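Local coordinates for F5/8 type C domain protein (Clostridium perfringens, PDB 7JRM) that probably binds carbohydrate through a family 51 binding module, as part of ZmpB, one of the O-glycopeptidases that recognise and hydrolyse mucins, at residues R105-N110 / W213-W218; T148-D153 / V164-Y169; L89-A94 / V101-A106. One frame throughout, in Å; residues are numbered along the deposited sequence.

Contact 1. Residues R105-N110 / W213-W218. With CA (calcium ion), chain B.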
loop_
_atom_site.group_PDB
_atom_site.type_symbol
_atom_site.label_atom_id
_atom_site.label_comp_id
_atom_site.label_asym_id
_atom_site.label_seq_id
_atom_site.Cartn_x
_atom_site.Cartn_y
_atom_site.Cartn_z
ATOM N N ARG A 105 19.949 -32.097 9.287
ATOM C CA ARG A 105 19.522 -33.373 9.842
ATOM C C ARG A 105 20.162 -33.556 11.209
ATOM O O ARG A 105 21.188 -32.947 11.524
ATOM C CB ARG A 105 19.898 -34.559 8.938
ATOM C CG ARG A 105 19.521 -34.403 7.472
ATOM C CD ARG A 105 18.014 -34.424 7.275
ATOM N NE ARG A 105 17.427 -35.718 7.605
ATOM C CZ ARG A 105 16.252 -36.140 7.149
ATOM N NH1 ARG A 105 15.539 -35.368 6.340
ATOM N NH2 ARG A 105 15.790 -37.332 7.499
ATOM N N ALA A 106 19.543 -34.409 12.022
ATOM C CA ALA A 106 20.143 -34.782 13.291
ATOM C C ALA A 106 21.363 -35.670 13.050
ATOM O O ALA A 106 21.616 -36.139 11.937
ATOM C CB ALA A 106 19.125 -35.494 14.179
ATOM N N VAL A 107 22.131 -35.899 14.118
ATOM C CA VAL A 107 23.347 -36.697 13.990
ATOM C C VAL A 107 23.015 -38.140 13.630
ATOM O O VAL A 107 23.832 -38.844 13.024
ATOM C CB VAL A 107 24.185 -36.604 15.284
ATOM C CG1 VAL A 107 23.495 -37.335 16.428
ATOM C CG2 VAL A 107 25.589 -37.150 15.055
ATOM N N SER A 108 21.812 -38.599 13.973
ATOM C CA SER A 108 21.382 -39.948 13.633
ATOM C C SER A 108 20.852 -40.059 12.208
ATOM O O SER A 108 20.464 -41.156 11.790
ATOM C CB SER A 108 20.312 -40.421 14.622
ATOM O OG SER A 108 19.033 -39.940 14.251
ATOM N N GLY A 109 20.829 -38.962 11.453
ATOM C CA GLY A 109 20.281 -38.955 10.117
ATOM C C GLY A 109 18.809 -38.615 10.036
ATOM O O GLY A 109 18.331 -38.244 8.958
ATOM N N ASN A 110 18.078 -38.731 11.141
ATOM C CA ASN A 110 16.672 -38.369 11.156
ATOM C C ASN A 110 16.516 -36.849 11.123
ATOM O O ASN A 110 17.488 -36.090 11.180
ATOM C CB ASN A 110 15.986 -38.939 12.396
ATOM C CG ASN A 110 15.807 -40.440 12.322
ATOM O OD1 ASN A 110 15.613 -41.004 11.244
ATOM N ND2 ASN A 110 15.875 -41.099 13.472
ATOM N N TRP A 213 24.888 -40.785 24.505
ATOM C CA TRP A 213 23.606 -40.453 23.878
ATOM C C TRP A 213 23.347 -38.949 23.868
ATOM O O TRP A 213 22.204 -38.503 23.989
ATOM C CB TRP A 213 22.451 -41.195 24.558
ATOM C CG TRP A 213 22.613 -42.683 24.528
ATOM C CD1 TRP A 213 22.744 -43.514 25.602
ATOM C CD2 TRP A 213 22.661 -43.520 23.366
ATOM N NE1 TRP A 213 22.872 -44.816 25.181
ATOM C CE2 TRP A 213 22.824 -44.846 23.812
ATOM C CE3 TRP A 213 22.582 -43.276 21.991
ATOM C CZ2 TRP A 213 22.910 -45.924 22.933
ATOM C CZ3 TRP A 213 22.667 -44.346 21.121
ATOM C CH2 TRP A 213 22.828 -45.654 21.595
ATOM N N ASP A 214 24.408 -38.159 23.708
ATOM C CA ASP A 214 24.303 -36.702 23.725
ATOM C C ASP A 214 24.058 -36.158 22.314
ATOM O O ASP A 214 24.872 -35.438 21.737
ATOM C CB ASP A 214 25.556 -36.093 24.341
ATOM C CG ASP A 214 25.514 -36.080 25.857
ATOM O OD1 ASP A 214 24.498 -36.527 26.432
ATOM O OD2 ASP A 214 26.496 -35.615 26.472
ATOM N N HIS A 215 22.903 -36.518 21.763
ATOM C CA HIS A 215 22.475 -35.986 20.475
ATOM C C HIS A 215 21.931 -34.578 20.683
ATOM O O HIS A 215 20.922 -34.396 21.371
ATOM C CB HIS A 215 21.417 -36.886 19.841
ATOM C CG HIS A 215 21.921 -38.244 19.459
ATOM N ND1 HIS A 215 21.296 -39.029 18.515
ATOM C CD2 HIS A 215 22.986 -38.957 19.897
ATOM C CE1 HIS A 215 21.955 -40.166 18.384
ATOM N NE2 HIS A 215 22.985 -40.149 19.211
ATOM N N ALA A 216 22.598 -33.585 20.099
ATOM C CA ALA A 216 22.247 -32.186 20.297
ATOM C C ALA A 216 22.021 -31.507 18.956
ATOM O O ALA A 216 22.713 -31.802 17.976
ATOM C CB ALA A 216 23.338 -31.446 21.079
ATOM N N ASP A 217 21.056 -30.591 18.920
ATOM C CA ASP A 217 20.703 -29.865 17.708
ATOM C C ASP A 217 20.847 -28.366 17.921
ATOM O O ASP A 217 20.418 -27.830 18.947
ATOM C CB ASP A 217 19.265 -30.160 17.269
ATOM C CG ASP A 217 19.028 -31.621 16.978
ATOM O OD1 ASP A 217 19.967 -32.301 16.516
ATOM O OD2 ASP A 217 17.891 -32.081 17.202
ATOM N N TRP A 218 21.451 -27.698 16.939
ATOM C CA TRP A 218 21.343 -26.249 16.796
ATOM C C TRP A 218 20.221 -26.000 15.791
ATOM O O TRP A 218 20.443 -25.813 14.596
ATOM C CB TRP A 218 22.668 -25.637 16.345
ATOM C CG TRP A 218 23.815 -25.917 17.268
ATOM C CD1 TRP A 218 24.670 -26.978 17.215
ATOM C CD2 TRP A 218 24.237 -25.117 18.380
ATOM N NE1 TRP A 218 25.597 -26.891 18.225
ATOM C CE2 TRP A 218 25.353 -25.758 18.955
ATOM C CE3 TRP A 218 23.779 -23.923 18.945
ATOM C CZ2 TRP A 218 26.015 -25.245 20.070
ATOM C CZ3 TRP A 218 24.440 -23.415 20.050
ATOM C CH2 TRP A 218 25.546 -24.075 20.600
HETATM CA CA CA B . 25.946 -36.029 28.829
HETATM O O HOH W 1 21.763 -34.366 16.616
HETATM O O HOH W 2 19.774 -37.880 16.509
HETATM O O HOH W 3 25.155 -38.306 28.776
#
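Val107 lays its CG1 methyl over a face of the His215 imidazole, and this CH-pi pair is the main direct contact between side chains. Val107 CG1 sits 3.5 Å from the centroid of the His215 ring and 15° off the ring normal, shifted toward the CG-ND1 rim. The two side chains cross at about a right angle. In Val107 the methyl that touches is the one between the backbone N and the carbonyl carbon (chi1 70°), while CG2 is anti to the N. Ser108 comes in obliquely, its CB 4.1 Å from His215 CE1.

No direct hydrogen bond joins 105-110 to 213-218; water does that work. One water accepts from Val107 N at 3.0 Å and donates to Asp217 OD1 at 2.7 Å. A second lies 2.8 Å from His215 ND1 and has a weak bond to Ser108 OG. Ala106 CB packs beside the Asp217 carboxylate. The other oxygen of that carboxylate lies close to Asp153 OD1, so the two acids may share a proton.

The loop side is held in shape from within: residues 106 to 109 form a type I turn, and Arg105 grips Gly109 O with both NE and NH2, the oxygen lying in the guanidinium plane.

Just before His215 in the chain, Asp214 points away from the turn and clasps calcium with both oxygens, OD2 at 2.5 Å; Ser163, Val206, Asp208 and Gly210 supply carbonyls. The turn lies on the start of strand 215-224, a strand that is entered from the calcium site, in the galactose-binding-like beta-sandwich expected of an NPCBM module.

Contact 2. Residues T148-D153 / V164-Y169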
loop_
_atom_site.group_PDB
_atom_site.type_symbol
_atom_site.label_atom_id
_atom_site.label_comp_id
_atom_site.label_asym_id
_atom_site.label_seq_id
_atom_site.Cartn_x
_atom_site.Cartn_y
_atom_site.Cartn_z
ATOM N N THR A 148 19.104 -19.136 17.474
ATOM C CA THR A 148 19.043 -20.586 17.360
ATOM C C THR A 148 18.158 -21.163 18.457
ATOM O O THR A 148 17.994 -20.566 19.524
ATOM C CB THR A 148 20.442 -21.214 17.440
ATOM O OG1 THR A 148 20.355 -22.619 17.172
ATOM C CG2 THR A 148 21.047 -21.007 18.823
ATOM N N TRP A 149 17.584 -22.327 18.166
ATOM C CA TRP A 149 16.988 -23.196 19.167
ATOM C C TRP A 149 17.971 -24.313 19.494
ATOM O O TRP A 149 18.717 -24.777 18.628
ATOM C CB TRP A 149 15.670 -23.800 18.673
ATOM C CG TRP A 149 14.535 -22.825 18.542
ATOM C CD1 TRP A 149 14.034 -22.304 17.385
ATOM C CD2 TRP A 149 13.747 -22.273 19.604
ATOM N NE1 TRP A 149 12.989 -21.456 17.660
ATOM C CE2 TRP A 149 12.792 -21.419 19.016
ATOM C CE3 TRP A 149 13.760 -22.413 20.996
ATOM C CZ2 TRP A 149 11.859 -20.709 19.769
ATOM C CZ3 TRP A 149 12.831 -21.706 21.743
ATOM C CH2 TRP A 149 11.895 -20.865 21.128
ATOM N N VAL A 150 17.977 -24.740 20.756
ATOM C CA VAL A 150 18.880 -25.792 21.205
ATOM C C VAL A 150 18.110 -26.787 22.060
ATOM O O VAL A 150 17.092 -26.453 22.674
ATOM C CB VAL A 150 20.089 -25.230 21.987
ATOM C CG1 VAL A 150 20.987 -24.415 21.068
ATOM C CG2 VAL A 150 19.621 -24.397 23.171
ATOM N N GLY A 151 18.605 -28.017 22.096
ATOM C CA GLY A 151 17.975 -29.050 22.890
ATOM C C GLY A 151 18.506 -30.416 22.519
ATOM O O GLY A 151 19.303 -30.574 21.590
ATOM N N ILE A 152 18.046 -31.407 23.276
ATOM C CA ILE A 152 18.395 -32.798 23.018
ATOM C C ILE A 152 17.520 -33.322 21.887
ATOM O O ILE A 152 16.293 -33.165 21.914
ATOM C CB ILE A 152 18.229 -33.645 24.290
ATOM C CG1 ILE A 152 19.221 -33.200 25.368
ATOM C CG2 ILE A 152 18.402 -35.125 23.979
ATOM C CD1 ILE A 152 20.609 -33.774 25.198
ATOM N N ASP A 153 18.148 -33.936 20.885
ATOM C CA ASP A 153 17.398 -34.488 19.764
ATOM C C ASP A 153 16.469 -35.595 20.244
ATOM O O ASP A 153 16.803 -36.364 21.150
ATOM C CB ASP A 153 18.354 -35.020 18.695
ATOM C CG ASP A 153 17.633 -35.460 17.435
ATOM O OD1 ASP A 153 17.134 -34.591 16.692
ATOM O OD2 ASP A 153 17.567 -36.680 17.182
ATOM N N VAL A 164 23.340 -32.332 27.954
ATOM C CA VAL A 164 24.347 -31.470 27.347
ATOM C C VAL A 164 24.199 -30.059 27.902
ATOM O O VAL A 164 23.274 -29.754 28.660
ATOM C CB VAL A 164 24.252 -31.446 25.806
ATOM C CG1 VAL A 164 24.560 -32.812 25.222
ATOM C CG2 VAL A 164 22.881 -30.967 25.368
ATOM N N LYS A 165 25.132 -29.194 27.516
ATOM C CA LYS A 165 25.041 -27.765 27.776
ATOM C C LYS A 165 25.529 -27.029 26.540
ATOM O O LYS A 165 26.619 -27.313 26.036
ATOM C CB LYS A 165 25.867 -27.353 28.999
ATOM C CG LYS A 165 25.713 -25.887 29.375
ATOM C CD LYS A 165 26.780 -25.440 30.360
ATOM C CE LYS A 165 26.930 -26.429 31.504
ATOM N NZ LYS A 165 28.358 -26.633 31.869
ATOM N N PHE A 166 24.720 -26.095 26.050
ATOM C CA PHE A 166 25.067 -25.330 24.864
ATOM C C PHE A 166 25.752 -24.032 25.263
ATOM O O PHE A 166 25.317 -23.345 26.191
ATOM C CB PHE A 166 23.823 -25.028 24.029
ATOM C CG PHE A 166 23.142 -26.253 23.492
ATOM C CD1 PHE A 166 22.232 -26.949 24.268
ATOM C CD2 PHE A 166 23.413 -26.709 22.213
ATOM C CE1 PHE A 166 21.603 -28.075 23.779
ATOM C CE2 PHE A 166 22.785 -27.834 21.718
ATOM C CZ PHE A 166 21.880 -28.519 22.504
ATOM N N LYS A 167 26.834 -23.707 24.559
ATOM C CA LYS A 167 27.584 -22.483 24.792
ATOM C C LYS A 167 27.907 -21.835 23.456
ATOM O O LYS A 167 28.150 -22.520 22.459
ATOM C CB LYS A 167 28.880 -22.754 25.571
ATOM C CG LYS A 167 28.674 -23.470 26.895
ATOM C CD LYS A 167 29.994 -23.725 27.601
ATOM C CE LYS A 167 29.894 -24.919 28.536
ATOM N NZ LYS A 167 31.215 -25.283 29.120
ATOM N N VAL A 168 27.906 -20.505 23.442
ATOM C CA VAL A 168 28.182 -19.726 22.240
ATOM C C VAL A 168 29.328 -18.773 22.548
ATOM O O VAL A 168 29.220 -17.929 23.445
ATOM C CB VAL A 168 26.944 -18.955 21.757
ATOM C CG1 VAL A 168 27.327 -17.980 20.654
ATOM C CG2 VAL A 168 25.876 -19.922 21.272
ATOM N N TYR A 169 30.423 -18.911 21.805
ATOM C CA TYR A 169 31.589 -18.053 21.944
ATOM C C TYR A 169 31.675 -17.118 20.747
ATOM O O TYR A 169 31.465 -17.538 19.604
ATOM C CB TYR A 169 32.872 -18.881 22.058
ATOM C CG TYR A 169 32.962 -19.703 23.325
ATOM C CD1 TYR A 169 33.700 -19.258 24.413
ATOM C CD2 TYR A 169 32.308 -20.924 23.433
ATOM C CE1 TYR A 169 33.787 -20.004 25.573
ATOM C CE2 TYR A 169 32.388 -21.678 24.590
ATOM C CZ TYR A 169 33.128 -21.215 25.656
ATOM O OH TYR A 169 33.211 -21.962 26.809
#
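Val150 and Ile152 meet Phe166 and Val164 in buried, largely apolar packing between the two sheets of the NPCBM beta-sandwich. Strand 145-152 belongs to one sheet and strand 163-170 to the other, and no hydrogen bond passes between the two segments. Their axes approach to 7.9 Å, with N-to-C directions 158° apart, so the strands run nearly antiparallel but face each other through side chains.

Phe166 carries most of the contact. Its ring lies flat beneath Val150, whose CB stands 3.4 Å from the ring centroid and only 5° off the normal, a CH-pi contact placed almost exactly over the centre. The two methyls of Val150 straddle the inner part of the ring: CG1 comes 3.5 Å from Phe166 CD2, and CG2 leans toward CD1. Phe166 CG is anti to its carbonyl carbon (chi1 -63°), which carries the ring across the gap between the sheets, and the far end of the ring reaches the backbone of Gly151. There Phe166 CZ is 3.3 Å from Gly151 N, approached obliquely. Gly151 has no side chain, and the ring end fits directly against its main chain.

Nearer the calcium end of the sandwich the second pair takes over. Ile152 sends its CD1 to the CG2 methyl of Val164, 3.6 Å away, with Val164 CG1 a little farther off.

The surrounding strands complete the enclosure. Trp218 and Ala216 of strand 215-224, next to 145-152 in its sheet, bear on Phe166, the tryptophan ring edge-to-face; from strand 173-182, beside 163-170, Met181 packs on Phe166 and Thr178 on Val150.

Contact 3. Residues L89-A94 / V101-A106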
loop_
_atom_site.group_PDB
_atom_site.type_symbol
_atom_site.label_atom_id
_atom_site.label_comp_id
_atom_site.label_asym_id
_atom_site.label_seq_id
_atom_site.Cartn_x
_atom_site.Cartn_y
_atom_site.Cartn_z
ATOM N N LEU A 89 25.636 -22.379 5.014
ATOM C CA LEU A 89 27.011 -21.907 4.932
ATOM C C LEU A 89 27.957 -23.071 5.207
ATOM O O LEU A 89 27.535 -24.189 5.514
ATOM C CB LEU A 89 27.256 -20.762 5.920
ATOM C CG LEU A 89 26.498 -19.456 5.679
ATOM C CD1 LEU A 89 26.423 -18.643 6.961
ATOM C CD2 LEU A 89 27.152 -18.651 4.569
ATOM N N ASN A 90 29.252 -22.797 5.096
ATOM C CA ASN A 90 30.296 -23.771 5.383
ATOM C C ASN A 90 31.029 -23.355 6.649
ATOM O O ASN A 90 31.469 -22.206 6.768
ATOM C CB ASN A 90 31.277 -23.888 4.214
ATOM C CG ASN A 90 30.654 -24.530 2.991
ATOM O OD1 ASN A 90 30.087 -25.620 3.070
ATOM N ND2 ASN A 90 30.756 -23.857 1.851
ATOM N N TRP A 91 31.156 -24.284 7.592
ATOM C CA TRP A 91 31.878 -23.998 8.821
ATOM C C TRP A 91 33.379 -23.991 8.566
ATOM O O TRP A 91 33.880 -24.657 7.653
ATOM C CB TRP A 91 31.530 -25.018 9.911
ATOM C CG TRP A 91 31.765 -26.457 9.533
ATOM C CD1 TRP A 91 32.965 -27.056 9.275
ATOM C CD2 TRP A 91 30.771 -27.482 9.396
ATOM N NE1 TRP A 91 32.779 -28.383 8.975
ATOM C CE2 TRP A 91 31.442 -28.670 9.043
ATOM C CE3 TRP A 91 29.380 -27.508 9.532
ATOM C CZ2 TRP A 91 30.769 -29.871 8.826
ATOM C CZ3 TRP A 91 28.714 -28.702 9.315
ATOM C CH2 TRP A 91 29.409 -29.866 8.966
ATOM N N LYS A 92 34.100 -23.215 9.377
ATOM C CA LYS A 92 35.554 -23.208 9.281
ATOM C C LYS A 92 36.153 -24.485 9.855
ATOM O O LYS A 92 37.185 -24.961 9.367
ATOM C CB LYS A 92 36.126 -21.986 9.998
ATOM C CG LYS A 92 35.546 -20.662 9.534
ATOM C CD LYS A 92 36.157 -19.500 10.300
ATOM C CE LYS A 92 37.333 -18.900 9.549
ATOM N NZ LYS A 92 38.386 -18.400 10.475
ATOM N N SER A 93 35.521 -25.049 10.881
ATOM C CA SER A 93 35.985 -26.276 11.511
ATOM C C SER A 93 34.837 -26.865 12.314
ATOM O O SER A 93 33.928 -26.145 12.739
ATOM C CB SER A 93 37.197 -26.025 12.415
ATOM O OG SER A 93 36.852 -25.186 13.503
ATOM N N ALA A 94 34.887 -28.179 12.516
ATOM C CA ALA A 94 33.834 -28.868 13.248
ATOM C C ALA A 94 34.408 -30.101 13.926
ATOM O O ALA A 94 35.024 -30.945 13.268
ATOM C CB ALA A 94 32.683 -29.266 12.317
ATOM N N VAL A 101 28.971 -34.418 12.029
ATOM C CA VAL A 101 28.053 -33.285 12.013
ATOM C C VAL A 101 27.253 -33.303 10.718
ATOM O O VAL A 101 27.808 -33.494 9.629
ATOM C CB VAL A 101 28.825 -31.968 12.179
ATOM C CG1 VAL A 101 27.867 -30.789 12.194
ATOM C CG2 VAL A 101 29.656 -32.001 13.452
ATOM N N ARG A 102 25.941 -33.106 10.831
ATOM C CA ARG A 102 25.035 -33.168 9.692
ATOM C C ARG A 102 24.315 -31.838 9.518
ATOM O O ARG A 102 23.883 -31.220 10.496
ATOM C CB ARG A 102 24.009 -34.293 9.866
ATOM C CG ARG A 102 24.581 -35.689 9.693
ATOM C CD ARG A 102 24.958 -35.957 8.246
ATOM N NE ARG A 102 23.801 -35.887 7.357
ATOM C CZ ARG A 102 22.962 -36.896 7.141
ATOM N NH1 ARG A 102 23.148 -38.058 7.752
ATOM N NH2 ARG A 102 21.937 -36.743 6.312
ATOM N N LYS A 103 24.187 -31.407 8.265
ATOM C CA LYS A 103 23.452 -30.196 7.930
ATOM C C LYS A 103 21.987 -30.539 7.695
ATOM O O LYS A 103 21.674 -31.470 6.947
ATOM C CB LYS A 103 24.040 -29.529 6.686
ATOM C CG LYS A 103 25.475 -29.053 6.843
ATOM C CD LYS A 103 25.913 -28.238 5.634
ATOM C CE LYS A 103 27.408 -27.963 5.663
ATOM N NZ LYS A 103 27.838 -27.113 4.518
ATOM N N ASP A 104 21.097 -29.791 8.347
ATOM C CA ASP A 104 19.647 -29.910 8.215
ATOM C C ASP A 104 19.110 -31.261 8.678
ATOM O O ASP A 104 17.922 -31.548 8.483
ATOM C CB ASP A 104 19.193 -29.634 6.774
ATOM C CG ASP A 104 19.429 -28.195 6.356
ATOM O OD1 ASP A 104 19.463 -27.318 7.242
ATOM O OD2 ASP A 104 19.585 -27.940 5.144
ATOM N N ARG A 105 19.949 -32.097 9.287
ATOM C CA ARG A 105 19.522 -33.373 9.842
ATOM C C ARG A 105 20.162 -33.556 11.209
ATOM O O ARG A 105 21.188 -32.947 11.524
ATOM C CB ARG A 105 19.898 -34.559 8.938
ATOM C CG ARG A 105 19.521 -34.403 7.472
ATOM C CD ARG A 105 18.014 -34.424 7.275
ATOM N NE ARG A 105 17.427 -35.718 7.605
ATOM C CZ ARG A 105 16.252 -36.140 7.149
ATOM N NH1 ARG A 105 15.539 -35.368 6.340
ATOM N NH2 ARG A 105 15.790 -37.332 7.499
ATOM N N ALA A 106 19.543 -34.409 12.022
ATOM C CA ALA A 106 20.143 -34.782 13.291
ATOM C C ALA A 106 21.363 -35.670 13.050
ATOM O O ALA A 106 21.616 -36.139 11.937
ATOM C CB ALA A 106 19.125 -35.494 14.179
#
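Lys103 NZ is held by two oxygens of 89-94: it donates to Leu89 O at 3.1 Å and, more weakly, to Asn90 OD1, also 3.1 Å away. NZ stands 33° out of the carbonyl plane of Leu89. The Asn90 side chain leaves its backbone away from 101-106, yet its amide end swings back to the ammonium group. Lys103 reaches this pair of oxygens because its chain is fully extended beyond CG.

On the way it passes one side of the Trp91 indole, Lys103 CE lying 3.9 Å from Trp91 CZ3. NZ itself is 5.4 Å from the centroid of the six-membered ring, a long cation-pi approach worth at most a weak attraction. The two bonds to oxygen, one of them weak, are the firmer hold.

Ala94 lies on strand 93-95, an outermost strand of the five-stranded sheet of the sandwich. Lys92 and Ser93 both face Val137 in a classic beta bulge. Strand 102-103, by contrast, pairs with strand 127-131 of the other sheet, so the side chains here bridge the two sheets along their margin.

The other side of the indole is apolar. Trp91 CG lies between the backbone N and the carbonyl carbon (chi1 56°), and the ring folds over its own chain so that Ala94 CB sits 3.4 Å above its plane, toward the rim. Val101 points back toward the indole, on the same side of its plane as Ala94 CB, and touches it obliquely, CG1 3.7 Å from Trp91 CZ3 and just as near CH2. Its other methyl, CG2, is 4.2 Å from Ala94 CB. Val101 also touches Ile128 and Thr130 of one sheet and Ile136 of the other.

How the contacts relate
From the N terminus, contact 3 comes first: it closes the short excursion between 89-94 and 101-106 and joins the margins of the two sheets. The chain then runs straight into contact 1, which begins on Arg105 and Ala106, the last residues of contact 3, and closes only after about a hundred residues at 213-218. Contact 2 lies wholly within that long span, closing the ten residues between 148-153 and 164-169 and binding sheet to sheet. Contacts 1 and 2 meet at Asp153: its N probably bonds to His215 O, and Ala106, shared by contacts 1 and 3, packs its CB against Asp153 OD1. Asp214 likewise touches Val164, linking the calcium site to contact 2.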